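Local coordinates for protein beta-L-arabinobiosidase (Bacteroides thetaiotaomicron, PDB 5MQR) that probably hydrolyses glycosidic bonds of complex plant pectin as a multidomain gut-bacterial glycosidase, a beta-L-arabinobiosidase by name with a sialidase-like region, at residues V122-Y132 / T165-L173; D1038-P1047 / L1098-L1107. All blocks are in the same frame, centred on the assembly; numbering follows the deposited sequence.

Contact 1: residues V122-Y132 / T165-L173; sequences VFPPYKVPDGY and TMGNYGVAL
Tyr169 meets Pro124 with its hydroxyl and Tyr126 with its ring face. The polar link is a hydrogen bond from Tyr169 OH to Pro124 O, 2.7 Å long; the donor lies in the carbonyl plane, with a C=O...OH angle of 151°. With CG opposite its own carbonyl carbon (chi1 -65°), Tyr169 extends its ring across to residues 124-126. Tyr126 CB sits over one face, 3.6 Å from the centroid, a CH-pi contact that with the hydroxyl bond fixes the ring's placement. The two rings meet obliquely, planes at 33°. At the far end Val171 CG2 lies over a face of the Tyr132 ring, 4.0 Å from the centroid, while Leu173 CD2 reaches that ring's edge. In the apolar packing, Val128 CG1 touches Val171 CG2 at 3.9 Å. Phe123 CZ is 3.4 Å from Thr165 O, at the ring edge, and Phe123 CE2 is 3.5 Å from the backbone N of Gly167, which has no side chain. Strand 120-123 is an outermost strand of one four-stranded antiparallel sheet and 163-170 an inner strand of the next, consistent with neighbouring propeller blades. Phe123 bridges them, touching Thr105, Met149 and Val188 on strands 104-110, 148-157 and 186-192.

Contact 2: residues D1038-P1047 / L1098-L1107; sequences DTIEINPLIP and LTRLVCENAL
Ile1040 and Leu1107 cross at about a right angle, with Ile1040 CD1 3.9 Å from Leu1107 CD2. On the same sheet face Ile1042 CG1 packs 3.9 Å from Leu1101 CB, the two side chains lying side by side, and Cys1103 joins them next to Ile1040. Further along, Leu1098 spreads its branches: CD2 meets Pro1044 CG, while CD1 approaches Ile1046 CB. Strands 1040-1042 and 1101-1103 run antiparallel at 174°, joined by four backbone hydrogen bonds in the pairs Ile1040-Cys1103 and Ile1042-Leu1101. The bond from Ile1042 N to Leu1101 O is nearly straight, 178° at the hydrogen. Between these two pairs, Glu1041 and Val1102 form a non-hydrogen-bonded pair projecting to the other face, where Thr1039 CG2 lies 3.6 Å from Val1102 CG1. Outermost, the Arg1100 chain bends at chi3 (-83°), bringing NE alongside Glu1041. NE and Glu1041 OE2 are 4.1 Å apart, too far for a salt bridge, but one water donates to OE2 and accepts from NE in the guanidinium plane. Glu1041 OE1 forms a salt bridge with Arg1035. At the opposite end a second water links Asp1038 N to Asn1105 OD1. Residues 1038-1047 fall in the family 65 C-terminal domain. The ribbon lays Ile1040 on Leu1066 and Val1087, and Ile1042 on Ile1068 and Leu1083, of the five-stranded antiparallel sheet, a two-layer packing consistent with a beta sandwich; Leu1045 and Pro1047 pack against helix 972-985.

How the contacts relate
Contact 1 closes in the N-terminal part of the chain well before contact 2 opens near its C-terminus, so the two lie in series and neither encloses the other. Their centres are 63 Å apart and their nearest atoms about 42 Å, with no sheet in common. Residues 122-132 and 165-173 join successive four-stranded sheets in the beta-propeller family region, whereas 1038-1047 and 1098-1107 form a two-stranded antiparallel ribbon that brings the chain's last modelled residues back beside the start of the C-terminal beta region, across 50 intervening residues rich in strand. The two contacts therefore belong to different modules, the propeller region and the beta region of the family 65 C-terminal domain.

Contact 1: residues V122-Y132 / T165-L173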
loop_
_atom_site.group_PDB
_atom_site.type_symbol
_atom_site.label_atom_id
_atom_site.label_comp_id
_atom_site.label_asym_id
_atom_site.label_seq_id
_atom_site.Cartn_x
_atom_site.Cartn_y
_atom_site.Cartn_z
ATOM N N VAL A 122 13.219 -14.301 38.373
ATOM C CA VAL A 122 11.795 -14.554 38.646
ATOM C C VAL A 122 11.560 -16.021 39.053
ATOM O O VAL A 122 10.697 -16.291 39.867
ATOM C CB VAL A 122 10.896 -14.051 37.481
ATOM C CG1 VAL A 122 11.079 -14.866 36.204
ATOM C CG2 VAL A 122 9.440 -14.010 37.897
ATOM N N PHE A 123 12.344 -16.947 38.504
ATOM C CA PHE A 123 12.463 -18.300 39.056
ATOM C C PHE A 123 13.958 -18.608 39.246
ATOM O O PHE A 123 14.699 -18.599 38.275
ATOM C CB PHE A 123 11.790 -19.322 38.152
ATOM C CG PHE A 123 10.303 -19.099 37.992
ATOM C CD1 PHE A 123 9.455 -19.218 39.075
ATOM C CD2 PHE A 123 9.757 -18.754 36.764
ATOM C CE1 PHE A 123 8.100 -19.019 38.952
ATOM C CE2 PHE A 123 8.390 -18.550 36.633
ATOM C CZ PHE A 123 7.565 -18.686 37.734
ATOM N N PRO A 124 14.406 -18.838 40.501
ATOM C CA PRO A 124 15.819 -18.982 40.788
ATOM C C PRO A 124 16.325 -20.426 40.617
ATOM O O PRO A 124 15.514 -21.339 40.422
ATOM C CB PRO A 124 15.899 -18.566 42.275
ATOM C CG PRO A 124 14.624 -19.019 42.859
ATOM C CD PRO A 124 13.601 -18.969 41.742
ATOM N N PRO A 125 17.656 -20.632 40.713
ATOM C CA PRO A 125 18.241 -21.984 40.716
ATOM C C PRO A 125 17.563 -22.903 41.735
ATOM O O PRO A 125 17.255 -22.465 42.854
ATOM C CB PRO A 125 19.695 -21.732 41.118
ATOM C CG PRO A 125 19.975 -20.337 40.665
ATOM C CD PRO A 125 18.691 -19.590 40.857
ATOM N N TYR A 126 17.338 -24.150 41.333
ATOM C CA TYR A 126 16.602 -25.130 42.133
ATOM C C TYR A 126 17.459 -26.367 42.335
ATOM O O TYR A 126 18.083 -26.845 41.405
ATOM C CB TYR A 126 15.309 -25.496 41.409
ATOM C CG TYR A 126 14.350 -26.378 42.181
ATOM C CD1 TYR A 126 14.555 -27.770 42.269
ATOM C CD2 TYR A 126 13.210 -25.833 42.810
ATOM C CE1 TYR A 126 13.679 -28.583 42.986
ATOM C CE2 TYR A 126 12.322 -26.645 43.517
ATOM C CZ TYR A 126 12.564 -28.018 43.610
ATOM O OH TYR A 126 11.700 -28.828 44.285
ATOM N N LYS A 127 17.466 -26.893 43.552
ATOM C CA LYS A 127 18.235 -28.096 43.882
ATOM C C LYS A 127 17.563 -29.360 43.421
ATOM O O LYS A 127 16.475 -29.665 43.864
ATOM C CB LYS A 127 18.459 -28.199 45.392
ATOM C CG LYS A 127 19.636 -27.362 45.847
ATOM C CD LYS A 127 19.591 -26.927 47.324
ATOM C CE LYS A 127 19.978 -25.437 47.441
ATOM N NZ LYS A 127 20.666 -25.116 48.726
ATOM N N VAL A 128 18.228 -30.098 42.541
ATOM C CA VAL A 128 17.824 -31.467 42.220
ATOM C C VAL A 128 18.081 -32.272 43.495
ATOM O O VAL A 128 19.161 -32.123 44.081
ATOM C CB VAL A 128 18.656 -32.065 41.068
ATOM C CG1 VAL A 128 18.219 -33.497 40.775
ATOM C CG2 VAL A 128 18.550 -31.200 39.824
ATOM N N PRO A 129 17.106 -33.085 43.965
ATOM C CA PRO A 129 17.406 -33.790 45.221
ATOM C C PRO A 129 18.597 -34.766 45.078
ATOM O O PRO A 129 18.701 -35.475 44.066
ATOM C CB PRO A 129 16.098 -34.536 45.565
ATOM C CG PRO A 129 15.082 -34.113 44.585
ATOM C CD PRO A 129 15.766 -33.415 43.447
ATOM N N ASP A 130 19.498 -34.739 46.062
ATOM C CA ASP A 130 20.595 -35.702 46.164
ATOM C C ASP A 130 20.020 -37.123 46.079
ATOM O O ASP A 130 19.095 -37.451 46.828
ATOM C CB ASP A 130 21.345 -35.523 47.503
ATOM C CG ASP A 130 22.305 -34.310 47.522
ATOM O OD1 ASP A 130 22.441 -33.565 46.530
ATOM O OD2 ASP A 130 22.947 -34.096 48.570
ATOM N N GLY A 131 20.535 -37.938 45.159
ATOM C CA GLY A 131 20.080 -39.317 44.978
ATOM C C GLY A 131 19.175 -39.546 43.784
ATOM O O GLY A 131 18.770 -40.679 43.522
ATOM N N TYR A 132 18.854 -38.477 43.056
ATOM C CA TYR A 132 18.083 -38.569 41.813
ATOM C C TYR A 132 18.849 -39.378 40.765
ATOM O O TYR A 132 20.075 -39.220 40.642
ATOM C CB TYR A 132 17.804 -37.160 41.263
ATOM C CG TYR A 132 17.166 -37.121 39.890
ATOM C CD1 TYR A 132 17.946 -37.130 38.740
ATOM C CD2 TYR A 132 15.775 -37.080 39.744
ATOM C CE1 TYR A 132 17.367 -37.110 37.474
ATOM C CE2 TYR A 132 15.184 -37.054 38.484
ATOM C CZ TYR A 132 15.985 -37.057 37.350
ATOM O OH TYR A 132 15.415 -36.993 36.094
ATOM N N THR A 165 3.158 -15.833 35.682
ATOM C CA THR A 165 4.324 -16.255 34.907
ATOM C C THR A 165 4.707 -17.658 35.369
ATOM O O THR A 165 4.439 -18.032 36.510
ATOM C CB THR A 165 5.490 -15.244 34.977
ATOM O OG1 THR A 165 6.524 -15.614 34.052
ATOM C CG2 THR A 165 6.056 -15.141 36.387
HETATM N N MSE A 166 5.281 -18.452 34.461
HETATM C CA MSE A 166 5.539 -19.872 34.747
HETATM C C MSE A 166 6.821 -20.334 34.119
HETATM O O MSE A 166 7.287 -19.787 33.115
HETATM C CB MSE A 166 4.389 -20.791 34.305
HETATM C CG MSE A 166 4.032 -20.628 32.823
HETATM SE SE MSE A 166 2.402 -21.638 32.305
HETATM C CE MSE A 166 1.260 -20.107 31.856
ATOM N N GLY A 167 7.411 -21.344 34.743
ATOM C CA GLY A 167 8.568 -21.998 34.203
ATOM C C GLY A 167 8.676 -23.403 34.723
ATOM O O GLY A 167 7.878 -23.824 35.568
ATOM N N ASN A 168 9.660 -24.132 34.223
ATOM C CA ASN A 168 9.779 -25.550 34.520
ATOM C C ASN A 168 11.222 -25.941 34.830
ATOM O O ASN A 168 12.153 -25.412 34.230
ATOM C CB ASN A 168 9.242 -26.313 33.322
ATOM C CG ASN A 168 9.452 -27.800 33.436
ATOM O OD1 ASN A 168 8.609 -28.504 33.978
ATOM N ND2 ASN A 168 10.573 -28.291 32.906
ATOM N N TYR A 169 11.392 -26.878 35.760
ATOM C CA TYR A 169 12.702 -27.417 36.135
ATOM C C TYR A 169 12.878 -28.868 35.669
ATOM O O TYR A 169 12.095 -29.733 36.043
ATOM C CB TYR A 169 12.844 -27.373 37.639
ATOM C CG TYR A 169 12.860 -25.989 38.242
ATOM C CD1 TYR A 169 13.992 -25.197 38.159
ATOM C CD2 TYR A 169 11.759 -25.492 38.945
ATOM C CE1 TYR A 169 14.035 -23.937 38.736
ATOM C CE2 TYR A 169 11.786 -24.228 39.516
ATOM C CZ TYR A 169 12.935 -23.457 39.410
ATOM O OH TYR A 169 12.997 -22.224 39.983
ATOM N N GLY A 170 13.903 -29.103 34.840
ATOM C CA GLY A 170 14.342 -30.441 34.411
ATOM C C GLY A 170 15.705 -30.783 35.008
ATOM O O GLY A 170 16.272 -29.983 35.739
ATOM N N VAL A 171 16.226 -31.973 34.701
ATOM C CA VAL A 171 17.507 -32.432 35.256
ATOM C C VAL A 171 18.472 -32.834 34.153
ATOM O O VAL A 171 18.145 -33.677 33.329
ATOM C CB VAL A 171 17.342 -33.638 36.207
ATOM C CG1 VAL A 171 18.692 -34.050 36.812
ATOM C CG2 VAL A 171 16.340 -33.320 37.318
ATOM N N ALA A 172 19.651 -32.212 34.141
ATOM C CA ALA A 172 20.773 -32.650 33.311
ATOM C C ALA A 172 21.857 -33.162 34.239
ATOM O O ALA A 172 22.395 -32.410 35.061
ATOM C CB ALA A 172 21.300 -31.501 32.475
ATOM N N LEU A 173 22.139 -34.455 34.137
ATOM C CA LEU A 173 23.175 -35.105 34.943
ATOM C C LEU A 173 24.563 -34.855 34.363
ATOM O O LEU A 173 25.549 -34.917 35.087
ATOM C CB LEU A 173 22.899 -36.613 35.076
ATOM C CG LEU A 173 21.728 -36.988 35.990
ATOM C CD1 LEU A 173 21.342 -38.449 35.817
ATOM C CD2 LEU A 173 22.067 -36.723 37.443
#

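Contact 2: residues D1038-P1047 / L1098-L1107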
loop_
_atom_site.group_PDB
_atom_site.type_symbol
_atom_site.label_atom_id
_atom_site.label_comp_id
_atom_site.label_asym_id
_atom_site.label_seq_id
_atom_site.Cartn_x
_atom_site.Cartn_y
_atom_site.Cartn_z
ATOM N N ASP A 1038 -10.270 23.287 -2.302
ATOM C CA ASP A 1038 -9.129 22.469 -1.904
ATOM C C ASP A 1038 -9.540 21.130 -1.280
ATOM O O ASP A 1038 -8.716 20.454 -0.659
ATOM C CB ASP A 1038 -8.257 23.254 -0.906
ATOM C CG ASP A 1038 -7.925 24.650 -1.399
ATOM O OD1 ASP A 1038 -7.846 24.823 -2.647
ATOM O OD2 ASP A 1038 -7.771 25.578 -0.558
ATOM N N THR A 1039 -10.793 20.740 -1.444
ATOM C CA THR A 1039 -11.310 19.545 -0.796
ATOM C C THR A 1039 -11.296 18.409 -1.838
ATOM O O THR A 1039 -11.599 18.636 -3.008
ATOM C CB THR A 1039 -12.707 19.838 -0.177
ATOM O OG1 THR A 1039 -12.530 20.655 0.995
ATOM C CG2 THR A 1039 -13.450 18.574 0.214
ATOM N N ILE A 1040 -10.902 17.210 -1.418
ATOM C CA ILE A 1040 -10.960 16.045 -2.287
ATOM C C ILE A 1040 -12.218 15.250 -1.961
ATOM O O ILE A 1040 -12.477 14.958 -0.795
ATOM C CB ILE A 1040 -9.743 15.136 -2.112
ATOM C CG1 ILE A 1040 -8.452 15.936 -2.319
ATOM C CG2 ILE A 1040 -9.837 13.930 -3.060
ATOM C CD1 ILE A 1040 -7.204 15.141 -1.970
ATOM N N GLU A 1041 -12.980 14.906 -2.996
ATOM C CA GLU A 1041 -14.264 14.215 -2.847
ATOM C C GLU A 1041 -14.238 13.012 -3.773
ATOM O O GLU A 1041 -14.083 13.173 -4.975
ATOM C CB GLU A 1041 -15.421 15.154 -3.223
ATOM C CG GLU A 1041 -16.829 14.532 -3.211
ATOM C CD GLU A 1041 -17.917 15.429 -3.841
ATOM O OE1 GLU A 1041 -17.633 16.574 -4.236
ATOM O OE2 GLU A 1041 -19.084 14.989 -3.957
ATOM N N ILE A 1042 -14.355 11.820 -3.208
ATOM C CA ILE A 1042 -14.534 10.618 -4.001
ATOM C C ILE A 1042 -15.794 9.898 -3.597
ATOM O O ILE A 1042 -16.239 9.991 -2.460
ATOM C CB ILE A 1042 -13.334 9.644 -3.966
ATOM C CG1 ILE A 1042 -13.290 8.815 -2.676
ATOM C CG2 ILE A 1042 -12.043 10.407 -4.180
ATOM C CD1 ILE A 1042 -12.156 7.799 -2.644
ATOM N N ASN A 1043 -16.351 9.165 -4.551
ATOM C CA ASN A 1043 -17.558 8.399 -4.325
ATOM C C ASN A 1043 -17.651 7.356 -5.419
ATOM O O ASN A 1043 -18.339 7.559 -6.417
ATOM C CB ASN A 1043 -18.778 9.323 -4.330
ATOM C CG ASN A 1043 -20.059 8.582 -4.012
ATOM O OD1 ASN A 1043 -20.060 7.677 -3.177
ATOM N ND2 ASN A 1043 -21.130 8.914 -4.710
ATOM N N PRO A 1044 -16.915 6.248 -5.267
ATOM C CA PRO A 1044 -16.939 5.210 -6.294
ATOM C C PRO A 1044 -18.315 4.608 -6.491
ATOM O O PRO A 1044 -19.002 4.340 -5.529
ATOM C CB PRO A 1044 -15.987 4.147 -5.765
ATOM C CG PRO A 1044 -15.215 4.800 -4.687
ATOM C CD PRO A 1044 -16.086 5.863 -4.119
ATOM N N LEU A 1045 -18.699 4.408 -7.740
ATOM C CA LEU A 1045 -19.956 3.761 -8.064
ATOM C C LEU A 1045 -19.693 2.319 -8.480
ATOM O O LEU A 1045 -20.106 1.871 -9.532
ATOM C CB LEU A 1045 -20.680 4.536 -9.181
ATOM C CG LEU A 1045 -20.855 6.022 -8.933
ATOM C CD1 LEU A 1045 -21.358 6.701 -10.193
ATOM C CD2 LEU A 1045 -21.744 6.280 -7.733
ATOM N N ILE A 1046 -18.957 1.603 -7.660
ATOM C CA ILE A 1046 -18.689 0.198 -7.865
ATOM C C ILE A 1046 -19.495 -0.453 -6.749
ATOM O O ILE A 1046 -19.478 0.039 -5.633
ATOM C CB ILE A 1046 -17.191 -0.057 -7.741
ATOM C CG1 ILE A 1046 -16.486 0.729 -8.827
ATOM C CG2 ILE A 1046 -16.869 -1.539 -7.873
ATOM C CD1 ILE A 1046 -14.978 0.663 -8.763
ATOM N N PRO A 1047 -20.260 -1.515 -7.045
ATOM C CA PRO A 1047 -20.947 -2.171 -5.934
ATOM C C PRO A 1047 -20.004 -2.819 -4.937
ATOM O O PRO A 1047 -18.834 -3.135 -5.255
ATOM C CB PRO A 1047 -21.815 -3.245 -6.601
ATOM C CG PRO A 1047 -21.456 -3.258 -8.043
ATOM C CD PRO A 1047 -20.700 -2.011 -8.362
ATOM N N LEU A 1098 -16.644 0.956 0.353
ATOM C CA LEU A 1098 -16.813 1.811 -0.808
ATOM C C LEU A 1098 -18.008 2.709 -0.561
ATOM O O LEU A 1098 -19.115 2.252 -0.535
ATOM C CB LEU A 1098 -16.974 1.002 -2.094
ATOM C CG LEU A 1098 -15.683 0.293 -2.515
ATOM C CD1 LEU A 1098 -15.948 -0.620 -3.698
ATOM C CD2 LEU A 1098 -14.578 1.276 -2.842
ATOM N N THR A 1099 -17.752 3.994 -0.363
ATOM C CA THR A 1099 -18.786 4.943 0.029
ATOM C C THR A 1099 -18.154 6.315 -0.185
ATOM O O THR A 1099 -16.961 6.400 -0.493
ATOM C CB THR A 1099 -19.281 4.706 1.488
ATOM O OG1 THR A 1099 -20.391 5.559 1.768
ATOM C CG2 THR A 1099 -18.193 4.975 2.524
ATOM N N ARG A 1100 -18.944 7.377 -0.082
ATOM C CA ARG A 1100 -18.400 8.728 -0.231
ATOM C C ARG A 1100 -17.310 9.047 0.843
ATOM O O ARG A 1100 -17.504 8.828 2.026
ATOM C CB ARG A 1100 -19.520 9.770 -0.169
ATOM C CG ARG A 1100 -19.040 11.175 -0.427
ATOM C CD ARG A 1100 -20.138 12.206 -0.292
ATOM N NE ARG A 1100 -20.905 12.300 -1.528
ATOM C CZ ARG A 1100 -22.224 12.090 -1.669
ATOM N NH1 ARG A 1100 -23.008 11.771 -0.631
ATOM N NH2 ARG A 1100 -22.777 12.222 -2.883
ATOM N N LEU A 1101 -16.185 9.581 0.408
ATOM C CA LEU A 1101 -15.091 9.949 1.290
ATOM C C LEU A 1101 -14.605 11.331 0.876
ATOM O O LEU A 1101 -14.258 11.550 -0.291
ATOM C CB LEU A 1101 -13.973 8.918 1.189
ATOM C CG LEU A 1101 -12.674 9.204 1.947
ATOM C CD1 LEU A 1101 -12.905 9.407 3.447
ATOM C CD2 LEU A 1101 -11.684 8.069 1.697
ATOM N N VAL A 1102 -14.613 12.250 1.843
ATOM C CA VAL A 1102 -14.307 13.654 1.652
ATOM C C VAL A 1102 -13.147 14.007 2.573
ATOM O O VAL A 1102 -13.228 13.792 3.771
ATOM C CB VAL A 1102 -15.533 14.525 1.989
ATOM C CG1 VAL A 1102 -15.170 16.002 2.062
ATOM C CG2 VAL A 1102 -16.636 14.310 0.958
ATOM N N CYS A 1103 -12.075 14.541 2.010
ATOM C CA CYS A 1103 -10.922 14.987 2.765
ATOM C C CYS A 1103 -10.849 16.485 2.680
ATOM O O CYS A 1103 -10.436 17.032 1.652
ATOM C CB CYS A 1103 -9.658 14.384 2.164
ATOM S SG CYS A 1103 -9.747 12.594 2.120
ATOM N N GLU A 1104 -11.255 17.157 3.753
ATOM C CA GLU A 1104 -11.326 18.619 3.747
ATOM C C GLU A 1104 -9.961 19.240 3.798
ATOM O O GLU A 1104 -9.109 18.789 4.536
ATOM C CB GLU A 1104 -12.167 19.138 4.895
ATOM C CG GLU A 1104 -13.611 18.671 4.797
ATOM C CD GLU A 1104 -14.627 19.716 5.218
ATOM O OE1 GLU A 1104 -14.254 20.894 5.482
ATOM O OE2 GLU A 1104 -15.826 19.343 5.279
ATOM N N ASN A 1105 -9.764 20.256 2.967
ATOM C CA ASN A 1105 -8.507 21.006 2.881
ATOM C C ASN A 1105 -7.251 20.126 2.944
ATOM O O ASN A 1105 -6.329 20.413 3.690
ATOM C CB ASN A 1105 -8.492 22.095 3.976
ATOM C CG ASN A 1105 -9.671 23.061 3.854
ATOM O OD1 ASN A 1105 -9.916 23.610 2.781
ATOM N ND2 ASN A 1105 -10.412 23.253 4.943
ATOM N N ALA A 1106 -7.234 19.037 2.178
ATOM C CA ALA A 1106 -6.050 18.159 2.112
ATOM C C ALA A 1106 -5.046 18.595 1.035
ATOM O O ALA A 1106 -3.968 18.015 0.925
ATOM C CB ALA A 1106 -6.480 16.721 1.878
ATOM N N LEU A 1107 -5.434 19.571 0.215
ATOM C CA LEU A 1107 -4.569 20.198 -0.766
ATOM C C LEU A 1107 -4.207 21.556 -0.203
ATOM O O LEU A 1107 -3.161 22.083 -0.523
ATOM C CB LEU A 1107 -5.297 20.363 -2.096
ATOM C CG LEU A 1107 -5.995 19.122 -2.660
ATOM C CD1 LEU A 1107 -7.007 19.525 -3.715
ATOM C CD2 LEU A 1107 -5.015 18.109 -3.251
HETATM O O HOH W 1 -11.354 24.028 0.257
HETATM O O HOH W 2 -20.096 12.623 -4.147
#